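Local coordinates for MaoC family protein (Mycobacterium tuberculosis H37Rv, PDB 3KHP), which probably dehydrates (3R)-hydroxyacyl thioesters to the corresponding enoyl thioesters, as a two-domain member of the MaoC-like hydratase family, at residues Phe181-Arg195 with Phe266-Thr278. Residues are numbered along the deposited sequence; the frame is centred on the assembly and turned at random. Where two conformers were deposited one is given.
Sequences FPDRHPDARIDMPTR and FPGETLSTVIWRT
At the type II turn F266-E269, the hydroxyl of T194 fills the bend: OG1 accepts from G268 N at 2.9 Å and donates to E269 O, lying in the carbonyl plane on a lone pair of that oxygen. With chi1 at 70°, T194 OG1 sits between its backbone N and carbonyl carbon, which leaves CG2 to touch L271 CD1. The E269 side chain points away from T194: OE1 accepts from F266 N, and OE2 forms a salt bridge with R298. T270 OG1 and G268 O share a water with T194 N. From L271 onward the chain pairs antiparallel with strand 188-192: L271 exchanges two backbone hydrogen bonds with M192. S272 OG lies against D191 OD1, at a separation too short to trust. T273 exchanges two bonds with I190; a second water donates to I190 O and L271 O and accepts from T273 OG1, which also bonds T287. This pairing adds strand 188-192 to the edge, within this chain, of the antiparallel sheet of the MaoC-like hot-dog fold; helix 231-245 covers the face bearing A188, M192 and I275. On the other face V274 CG1 lies under the centre of the R189 guanidinium in one of its two conformers, 3.4 Å from CZ, and also touches P186 CG. D187 and A188 both face I275 in a classic beta bulge, each N giving I275 O a weak bond, while I275 N donates to A188 O. W276 is sandwiched: P186 CA stands 3.6 Å from the five-membered ring centroid in a CH-pi contact, while the edge of F181 meets the opposite face, planes at 83°. In the indole plane, NE1 donates to R184 O at 3.2 Å and 170°, from above that carbonyl's plane. R277 N takes the anti lone pair of D187 OD2 at 2.6 Å; R184 NH1 meets the same oxygen on its syn side. Last, T278 CG2 rests on P182 CG.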
ATOM      1  N   PHE A 181     -21.852  10.264  25.983  1.00 44.16           N
ATOM      2  CA  PHE A 181     -21.867  11.221  24.902  1.00 43.96           C
ATOM      3  C   PHE A 181     -22.721  12.383  25.333  1.00 44.21           C
ATOM      4  O   PHE A 181     -23.911  12.206  25.553  1.00 43.54           O
ATOM      5  CB  PHE A 181     -22.429  10.607  23.615  1.00 43.56           C
ATOM      6  CG  PHE A 181     -21.421   9.784  22.872  1.00 43.13           C
ATOM      7  CD1 PHE A 181     -20.591  10.367  21.920  1.00 41.10           C
ATOM      8  CD2 PHE A 181     -21.255   8.437  23.165  1.00 41.73           C
ATOM      9  CE1 PHE A 181     -19.646   9.610  21.249  1.00 40.59           C
ATOM     10  CE2 PHE A 181     -20.311   7.692  22.494  1.00 41.77           C
ATOM     11  CZ  PHE A 181     -19.500   8.285  21.541  1.00 39.98           C
ATOM     12  N   PRO A 182     -22.116  13.574  25.452  1.00 44.59           N
ATOM     13  CA  PRO A 182     -22.845  14.774  25.832  1.00 45.03           C
ATOM     14  C   PRO A 182     -24.057  14.986  24.968  1.00 45.50           C
ATOM     15  O   PRO A 182     -24.032  14.650  23.778  1.00 44.51           O
ATOM     16  CB  PRO A 182     -21.837  15.893  25.583  1.00 45.15           C
ATOM     17  CG  PRO A 182     -20.510  15.244  25.723  1.00 44.89           C
ATOM     18  CD  PRO A 182     -20.688  13.849  25.220  1.00 44.56           C
ATOM     19  N   ASP A 183     -25.109  15.538  25.568  1.00 46.36           N
ATOM     20  CA  ASP A 183     -26.323  15.843  24.832  1.00 47.29           C
ATOM     21  C   ASP A 183     -26.203  17.246  24.251  1.00 47.13           C
ATOM     22  O   ASP A 183     -26.748  18.230  24.802  1.00 48.03           O
ATOM     23  CB  ASP A 183     -27.567  15.719  25.715  1.00 47.80           C
ATOM     24  CG  ASP A 183     -28.848  16.045  24.966  1.00 49.88           C
ATOM     25  OD1 ASP A 183     -28.933  15.798  23.743  1.00 51.72           O
ATOM     26  OD2 ASP A 183     -29.786  16.564  25.611  1.00 55.08           O
ATOM     27  N   ARG A 184     -25.470  17.318  23.139  1.00 46.39           N
ATOM     28  CA  ARG A 184     -25.311  18.533  22.331  1.00 45.51           C
ATOM     29  C   ARG A 184     -24.724  18.163  20.978  1.00 44.39           C
ATOM     30  O   ARG A 184     -24.434  16.989  20.708  1.00 44.11           O
ATOM     31  CB  ARG A 184     -24.410  19.560  23.027  1.00 45.37           C
ATOM     32  CG  ARG A 184     -22.988  19.104  23.235  1.00 45.43           C
ATOM     33  CD  ARG A 184     -22.299  19.985  24.259  1.00 46.25           C
ATOM     34  NE  ARG A 184     -21.069  19.378  24.767  1.00 46.09           N
ATOM     35  CZ  ARG A 184     -19.924  19.363  24.098  1.00 45.62           C
ATOM     36  NH1 ARG A 184     -18.839  18.792  24.610  1.00 45.35           N
ATOM     37  NH2 ARG A 184     -19.865  19.909  22.899  1.00 46.68           N
ATOM     38  N   HIS A 185     -24.559  19.167  20.126  1.00 43.10           N
ATOM     39  CA  HIS A 185     -23.960  18.953  18.821  1.00 42.23           C
ATOM     40  C   HIS A 185     -22.479  18.648  19.014  1.00 40.06           C
ATOM     41  O   HIS A 185     -21.860  19.147  19.943  1.00 39.34           O
ATOM     42  CB  HIS A 185     -24.115  20.184  17.923  1.00 42.45           C
ATOM     43  CG  HIS A 185     -25.505  20.395  17.418  1.00 45.32           C
ATOM     44  ND1 HIS A 185     -25.950  21.620  16.958  1.00 47.70           N
ATOM     45  CD2 HIS A 185     -26.558  19.546  17.307  1.00 48.54           C
ATOM     46  CE1 HIS A 185     -27.207  21.507  16.570  1.00 49.07           C
ATOM     47  NE2 HIS A 185     -27.600  20.260  16.772  1.00 48.38           N
ATOM     48  N   PRO A 186     -21.909  17.835  18.122  1.00 38.34           N
ATOM     49  CA  PRO A 186     -20.470  17.599  18.204  1.00 36.90           C
ATOM     50  C   PRO A 186     -19.657  18.900  18.092  1.00 35.57           C
ATOM     51  O   PRO A 186     -20.042  19.820  17.400  1.00 33.89           O
ATOM     52  CB  PRO A 186     -20.182  16.679  17.016  1.00 36.99           C
ATOM     53  CG  PRO A 186     -21.411  16.670  16.179  1.00 38.14           C
ATOM     54  CD  PRO A 186     -22.554  17.123  17.002  1.00 38.19           C
ATOM     55  N   ASP A 187     -18.540  18.944  18.793  1.00 34.15           N
ATOM     56  CA  ASP A 187     -17.616  20.046  18.699  1.00 33.34           C
ATOM     57  C   ASP A 187     -16.944  20.089  17.319  1.00 32.12           C
ATOM     58  O   ASP A 187     -16.543  21.152  16.852  1.00 31.86           O
ATOM     59  CB  ASP A 187     -16.561  19.906  19.818  1.00 33.58           C
ATOM     60  CG  ASP A 187     -17.178  19.999  21.216  1.00 34.11           C
ATOM     61  OD1 ASP A 187     -18.133  20.771  21.381  1.00 33.36           O
ATOM     62  OD2 ASP A 187     -16.727  19.304  22.149  1.00 34.77           O
ATOM     63  N   ALA A 188     -16.821  18.943  16.661  1.00 30.32           N
ATOM     64  CA  ALA A 188     -16.134  18.901  15.367  1.00 29.01           C
ATOM     65  C   ALA A 188     -16.577  17.687  14.563  1.00 27.66           C
ATOM     66  O   ALA A 188     -16.864  16.611  15.120  1.00 27.31           O
ATOM     67  CB  ALA A 188     -14.621  18.915  15.563  1.00 28.26           C
ATOM     68  N   ARG A 189     -16.723  17.913  13.263  1.00 26.41           N
ATOM     69  CA  ARG A 189     -17.023  16.869  12.309  0.50 25.53           C
ATOM     70  C   ARG A 189     -15.931  16.874  11.240  1.00 25.29           C
ATOM     71  O   ARG A 189     -15.807  17.838  10.489  1.00 24.06           O
ATOM     72  CB  ARG A 189     -18.397  17.097  11.683  0.50 25.46           C
ATOM     73  CG  ARG A 189     -18.913  15.905  10.885  0.50 25.28           C
ATOM     74  CD  ARG A 189     -20.253  16.203  10.218  0.50 24.95           C
ATOM     75  NE  ARG A 189     -21.359  16.126  11.167  0.50 24.97           N
ATOM     76  CZ  ARG A 189     -22.070  15.028  11.400  0.50 25.13           C
ATOM     77  NH1 ARG A 189     -21.800  13.892  10.743  0.50 25.07           N
ATOM     78  NH2 ARG A 189     -23.051  15.064  12.292  0.50 23.73           N
ATOM     79  N   ILE A 190     -15.144  15.794  11.199  1.00 24.14           N
ATOM     80  CA  ILE A 190     -14.060  15.654  10.251  1.00 22.98           C
ATOM     81  C   ILE A 190     -14.409  14.562   9.259  1.00 22.65           C
ATOM     82  O   ILE A 190     -14.466  13.401   9.617  1.00 22.04           O
ATOM     83  CB  ILE A 190     -12.761  15.329  10.942  1.00 22.49           C
ATOM     84  CG1 ILE A 190     -12.590  16.216  12.164  1.00 21.96           C
ATOM     85  CG2 ILE A 190     -11.561  15.443   9.946  1.00 20.84           C
ATOM     86  CD1 ILE A 190     -12.573  17.683  11.858  1.00 21.24           C
ATOM     87  N   ASP A 191     -14.691  14.968   8.023  1.00 22.14           N
ATOM     88  CA  ASP A 191     -14.909  14.057   6.922  1.00 22.17           C
ATOM     89  C   ASP A 191     -13.608  13.592   6.306  1.00 22.37           C
ATOM     90  O   ASP A 191     -12.715  14.391   6.022  1.00 22.83           O
ATOM     91  CB  ASP A 191     -15.744  14.722   5.841  1.00 22.50           C
ATOM     92  CG  ASP A 191     -17.185  14.887   6.245  1.00 22.87           C
ATOM     93  OD1 ASP A 191     -17.566  14.318   7.274  1.00 23.34           O
ATOM     94  OD2 ASP A 191     -17.938  15.593   5.542  1.00 26.96           O
ATOM     95  N   MET A 192     -13.501  12.286   6.092  1.00 21.97           N
ATOM     96  CA  MET A 192     -12.353  11.718   5.420  1.00 21.60           C
ATOM     97  C   MET A 192     -12.857  10.782   4.343  1.00 21.22           C
ATOM     98  O   MET A 192     -13.564   9.813   4.607  1.00 20.94           O
ATOM     99  CB  MET A 192     -11.481  10.963   6.401  1.00 21.58           C
ATOM    100  CG  MET A 192     -10.801  11.800   7.447  1.00 22.53           C
ATOM    101  SD  MET A 192      -9.388  12.676   6.810  1.00 25.02           S
ATOM    102  CE  MET A 192      -8.669  13.271   8.360  1.00 22.39           C
ATOM    103  N   PRO A 193     -12.530  11.079   3.104  1.00 21.51           N
ATOM    104  CA  PRO A 193     -13.007  10.175   2.065  1.00 20.20           C
ATOM    105  C   PRO A 193     -12.156   8.932   2.032  1.00 19.52           C
ATOM    106  O   PRO A 193     -11.078   8.929   2.589  1.00 17.94           O
ATOM    107  CB  PRO A 193     -12.845  10.990   0.777  1.00 20.38           C
ATOM    108  CG  PRO A 193     -11.914  12.019   1.065  1.00 21.62           C
ATOM    109  CD  PRO A 193     -11.980  12.329   2.545  1.00 21.46           C
ATOM    110  N   THR A 194     -12.661   7.880   1.391  1.00 18.95           N
ATOM    111  CA  THR A 194     -11.875   6.706   1.171  1.00 18.51           C
ATOM    112  C   THR A 194     -11.966   6.375  -0.284  1.00 18.87           C
ATOM    113  O   THR A 194     -12.875   6.826  -0.955  1.00 19.29           O
ATOM    114  CB  THR A 194     -12.360   5.518   2.013  1.00 18.28           C
ATOM    115  OG1 THR A 194     -13.614   5.081   1.506  1.00 16.29           O
ATOM    116  CG2 THR A 194     -12.491   5.905   3.455  1.00 14.00           C
ATOM    117  N   ARG A 195     -11.020   5.593  -0.760  1.00 19.31           N
ATOM    118  CA  ARG A 195     -10.971   5.227  -2.160  1.00 20.76           C
ATOM    119  C   ARG A 195     -11.576   3.855  -2.391  1.00 20.81           C
ATOM    120  O   ARG A 195     -11.475   2.964  -1.575  1.00 19.96           O
ATOM    121  CB  ARG A 195      -9.546   5.190  -2.668  1.00 21.09           C
ATOM    122  CG  ARG A 195      -8.929   6.579  -2.873  1.00 23.71           C
ATOM    123  CD  ARG A 195      -7.489   6.447  -3.251  1.00 26.99           C
ATOM    124  NE  ARG A 195      -6.833   7.757  -3.145  1.00 32.56           N
ATOM    125  CZ  ARG A 195      -6.853   8.704  -4.083  1.00 32.35           C
ATOM    126  NH1 ARG A 195      -6.234   9.837  -3.841  1.00 32.73           N
ATOM    127  NH2 ARG A 195      -7.485   8.526  -5.246  1.00 32.86           N
ATOM    128  N   PHE A 266     -17.892   0.285   3.035  1.00 17.32           N
ATOM    129  CA  PHE A 266     -17.399  -0.131   1.721  1.00 18.04           C
ATOM    130  C   PHE A 266     -16.342   0.833   1.228  1.00 17.59           C
ATOM    131  O   PHE A 266     -16.465   2.022   1.451  1.00 18.14           O
ATOM    132  CB  PHE A 266     -18.575  -0.266   0.748  1.00 18.21           C
ATOM    133  CG  PHE A 266     -19.568  -1.280   1.192  1.00 19.13           C
ATOM    134  CD1 PHE A 266     -19.419  -2.622   0.823  1.00 21.39           C
ATOM    135  CD2 PHE A 266     -20.639  -0.924   2.009  1.00 20.59           C
ATOM    136  CE1 PHE A 266     -20.352  -3.583   1.246  1.00 21.73           C
ATOM    137  CE2 PHE A 266     -21.569  -1.891   2.426  1.00 22.09           C
ATOM    138  CZ  PHE A 266     -21.411  -3.219   2.042  1.00 20.80           C
ATOM    139  N   PRO A 267     -15.281   0.333   0.583  1.00 17.90           N
ATOM    140  CA  PRO A 267     -14.283   1.309   0.106  1.00 18.03           C
ATOM    141  C   PRO A 267     -14.928   2.252  -0.905  1.00 18.57           C
ATOM    142  O   PRO A 267     -15.757   1.815  -1.740  1.00 17.75           O
ATOM    143  CB  PRO A 267     -13.204   0.459  -0.538  1.00 18.70           C
ATOM    144  CG  PRO A 267     -13.562  -0.996  -0.254  1.00 17.85           C
ATOM    145  CD  PRO A 267     -14.963  -1.050   0.208  1.00 17.65           C
ATOM    146  N   GLY A 268     -14.628   3.541  -0.746  1.00 18.66           N
ATOM    147  CA  GLY A 268     -15.222   4.600  -1.561  1.00 18.68           C
ATOM    148  C   GLY A 268     -16.148   5.473  -0.742  1.00 18.93           C
ATOM    149  O   GLY A 268     -16.438   6.602  -1.115  1.00 19.33           O
ATOM    150  N   GLU A 269     -16.613   4.959   0.388  1.00 18.93           N
ATOM    151  CA  GLU A 269     -17.525   5.734   1.248  1.00 19.04           C
ATOM    152  C   GLU A 269     -16.740   6.739   2.071  1.00 18.20           C
ATOM    153  O   GLU A 269     -15.580   6.534   2.359  1.00 17.36           O
ATOM    154  CB  GLU A 269     -18.344   4.822   2.164  1.00 18.73           C
ATOM    155  CG  GLU A 269     -19.335   3.969   1.440  1.00 19.76           C
ATOM    156  CD  GLU A 269     -20.243   3.194   2.382  1.00 21.90           C
ATOM    157  OE1 GLU A 269     -19.731   2.480   3.278  1.00 19.30           O
ATOM    158  OE2 GLU A 269     -21.482   3.296   2.193  1.00 22.97           O
ATOM    159  N   THR A 270     -17.395   7.827   2.424  1.00 17.85           N
ATOM    160  CA  THR A 270     -16.771   8.887   3.170  1.00 18.33           C
ATOM    161  C   THR A 270     -17.070   8.695   4.607  1.00 18.22           C
ATOM    162  O   THR A 270     -18.217   8.535   4.987  1.00 18.37           O
ATOM    163  CB  THR A 270     -17.266  10.264   2.699  1.00 18.37           C
ATOM    164  OG1 THR A 270     -16.775  10.508   1.373  1.00 18.97           O
ATOM    165  CG2 THR A 270     -16.783  11.372   3.621  1.00 19.57           C
ATOM    166  N   LEU A 271     -16.013   8.708   5.409  1.00 19.15           N
ATOM    167  CA  LEU A 271     -16.114   8.520   6.826  1.00 18.62           C
ATOM    168  C   LEU A 271     -16.124   9.870   7.595  1.00 19.81           C
ATOM    169  O   LEU A 271     -15.106  10.603   7.613  1.00 19.92           O
ATOM    170  CB  LEU A 271     -14.986   7.603   7.289  1.00 17.49           C
ATOM    171  CG  LEU A 271     -15.039   6.185   6.728  1.00 15.82           C
ATOM    172  CD1 LEU A 271     -13.698   5.526   6.855  1.00 12.40           C
ATOM    173  CD2 LEU A 271     -16.121   5.340   7.379  1.00 13.33           C
ATOM    174  N   SER A 272     -17.264  10.171   8.244  1.00 19.85           N
ATOM    175  CA  SER A 272     -17.424  11.357   9.122  1.00 20.75           C
ATOM    176  C   SER A 272     -17.195  11.063  10.577  1.00 20.11           C
ATOM    177  O   SER A 272     -18.038  10.446  11.207  1.00 20.86           O
ATOM    178  CB  SER A 272     -18.861  11.893   9.097  1.00 21.06           C
ATOM    179  OG  SER A 272     -19.126  12.585   7.931  1.00 24.81           O
ATOM    180  N   THR A 273     -16.114  11.579  11.136  1.00 19.82           N
ATOM    181  CA  THR A 273     -15.819  11.389  12.527  1.00 18.97           C
ATOM    182  C   THR A 273     -16.285  12.597  13.352  1.00 19.81           C
ATOM    183  O   THR A 273     -15.775  13.700  13.198  1.00 19.70           O
ATOM    184  CB  THR A 273     -14.373  11.129  12.707  1.00 18.13           C
ATOM    185  OG1 THR A 273     -14.054   9.978  11.948  1.00 15.43           O
ATOM    186  CG2 THR A 273     -14.060  10.845  14.141  1.00 17.09           C
ATOM    187  N   VAL A 274     -17.278  12.357  14.195  1.00 20.16           N
ATOM    188  CA  VAL A 274     -17.884  13.371  15.036  1.00 20.95           C
ATOM    189  C   VAL A 274     -17.324  13.281  16.432  1.00 21.25           C
ATOM    190  O   VAL A 274     -17.302  12.225  17.039  1.00 20.12           O
ATOM    191  CB  VAL A 274     -19.437  13.267  15.079  1.00 20.92           C
ATOM    192  CG1 VAL A 274     -20.005  13.878  13.838  1.00 21.88           C
ATOM    193  CG2 VAL A 274     -19.924  11.823  15.254  1.00 19.30           C
ATOM    194  N   ILE A 275     -16.855  14.411  16.927  1.00 22.26           N
ATOM    195  CA  ILE A 275     -16.038  14.434  18.107  1.00 23.35           C
ATOM    196  C   ILE A 275     -16.660  15.393  19.133  1.00 25.01           C
ATOM    197  O   ILE A 275     -17.271  16.396  18.759  1.00 25.04           O
ATOM    198  CB  ILE A 275     -14.622  14.892  17.757  1.00 23.10           C
ATOM    199  CG1 ILE A 275     -14.024  14.006  16.640  1.00 23.61           C
ATOM    200  CG2 ILE A 275     -13.738  14.896  19.001  1.00 22.22           C
ATOM    201  CD1 ILE A 275     -12.681  14.510  16.095  1.00 21.69           C
ATOM    202  N   TRP A 276     -16.496  15.066  20.415  1.00 26.26           N
ATOM    203  CA  TRP A 276     -16.953  15.900  21.515  1.00 27.33           C
ATOM    204  C   TRP A 276     -15.831  15.981  22.497  1.00 28.88           C
ATOM    205  O   TRP A 276     -15.424  14.932  23.035  1.00 28.70           O
ATOM    206  CB  TRP A 276     -18.142  15.261  22.251  1.00 27.42           C
ATOM    207  CG  TRP A 276     -19.428  15.242  21.527  1.00 25.94           C
ATOM    208  CD1 TRP A 276     -20.458  16.116  21.679  1.00 26.73           C
ATOM    209  CD2 TRP A 276     -19.855  14.287  20.559  1.00 26.29           C
ATOM    210  NE1 TRP A 276     -21.502  15.773  20.850  1.00 25.82           N
ATOM    211  CE2 TRP A 276     -21.151  14.653  20.150  1.00 25.62           C
ATOM    212  CE3 TRP A 276     -19.270  13.160  19.991  1.00 25.56           C
ATOM    213  CZ2 TRP A 276     -21.857  13.935  19.203  1.00 26.45           C
ATOM    214  CZ3 TRP A 276     -19.987  12.448  19.056  1.00 24.33           C
ATOM    215  CH2 TRP A 276     -21.257  12.832  18.674  1.00 24.84           C
ATOM    216  N   ARG A 277     -15.322  17.193  22.741  1.00 30.14           N
ATOM    217  CA  ARG A 277     -14.351  17.412  23.813  0.50 31.27           C
ATOM    218  C   ARG A 277     -15.084  17.356  25.146  1.00 31.61           C
ATOM    219  O   ARG A 277     -16.066  18.057  25.361  1.00 31.97           O
ATOM    220  CB  ARG A 277     -13.636  18.760  23.652  0.50 31.41           C
ATOM    221  CG  ARG A 277     -12.647  18.775  22.506  0.50 32.32           C
ATOM    222  CD  ARG A 277     -12.055  20.148  22.299  0.50 32.82           C
ATOM    223  NE  ARG A 277     -10.970  20.124  21.320  0.50 33.21           N
ATOM    224  CZ  ARG A 277     -11.138  20.311  20.016  0.50 34.10           C
ATOM    225  NH1 ARG A 277     -12.349  20.541  19.517  0.50 34.17           N
ATOM    226  NH2 ARG A 277     -10.088  20.275  19.209  0.50 34.38           N
ATOM    227  N   THR A 278     -14.632  16.508  26.037  1.00 32.84           N
ATOM    228  CA  THR A 278     -15.362  16.323  27.277  1.00 34.28           C
ATOM    229  C   THR A 278     -14.638  16.891  28.483  1.00 35.33           C
ATOM    230  O   THR A 278     -15.251  17.419  29.362  1.00 36.03           O
ATOM    231  CB  THR A 278     -15.701  14.815  27.521  1.00 33.89           C
ATOM    232  OG1 THR A 278     -14.494  14.069  27.631  1.00 33.20           O
ATOM    233  CG2 THR A 278     -16.549  14.271  26.401  1.00 31.14           C
TER
HETATM  234  O   HOH W   1     -13.362  10.882   9.461  1.00 15.66           O
HETATM  235  O   HOH W   2     -15.144   8.915  -0.037  1.00 13.38           O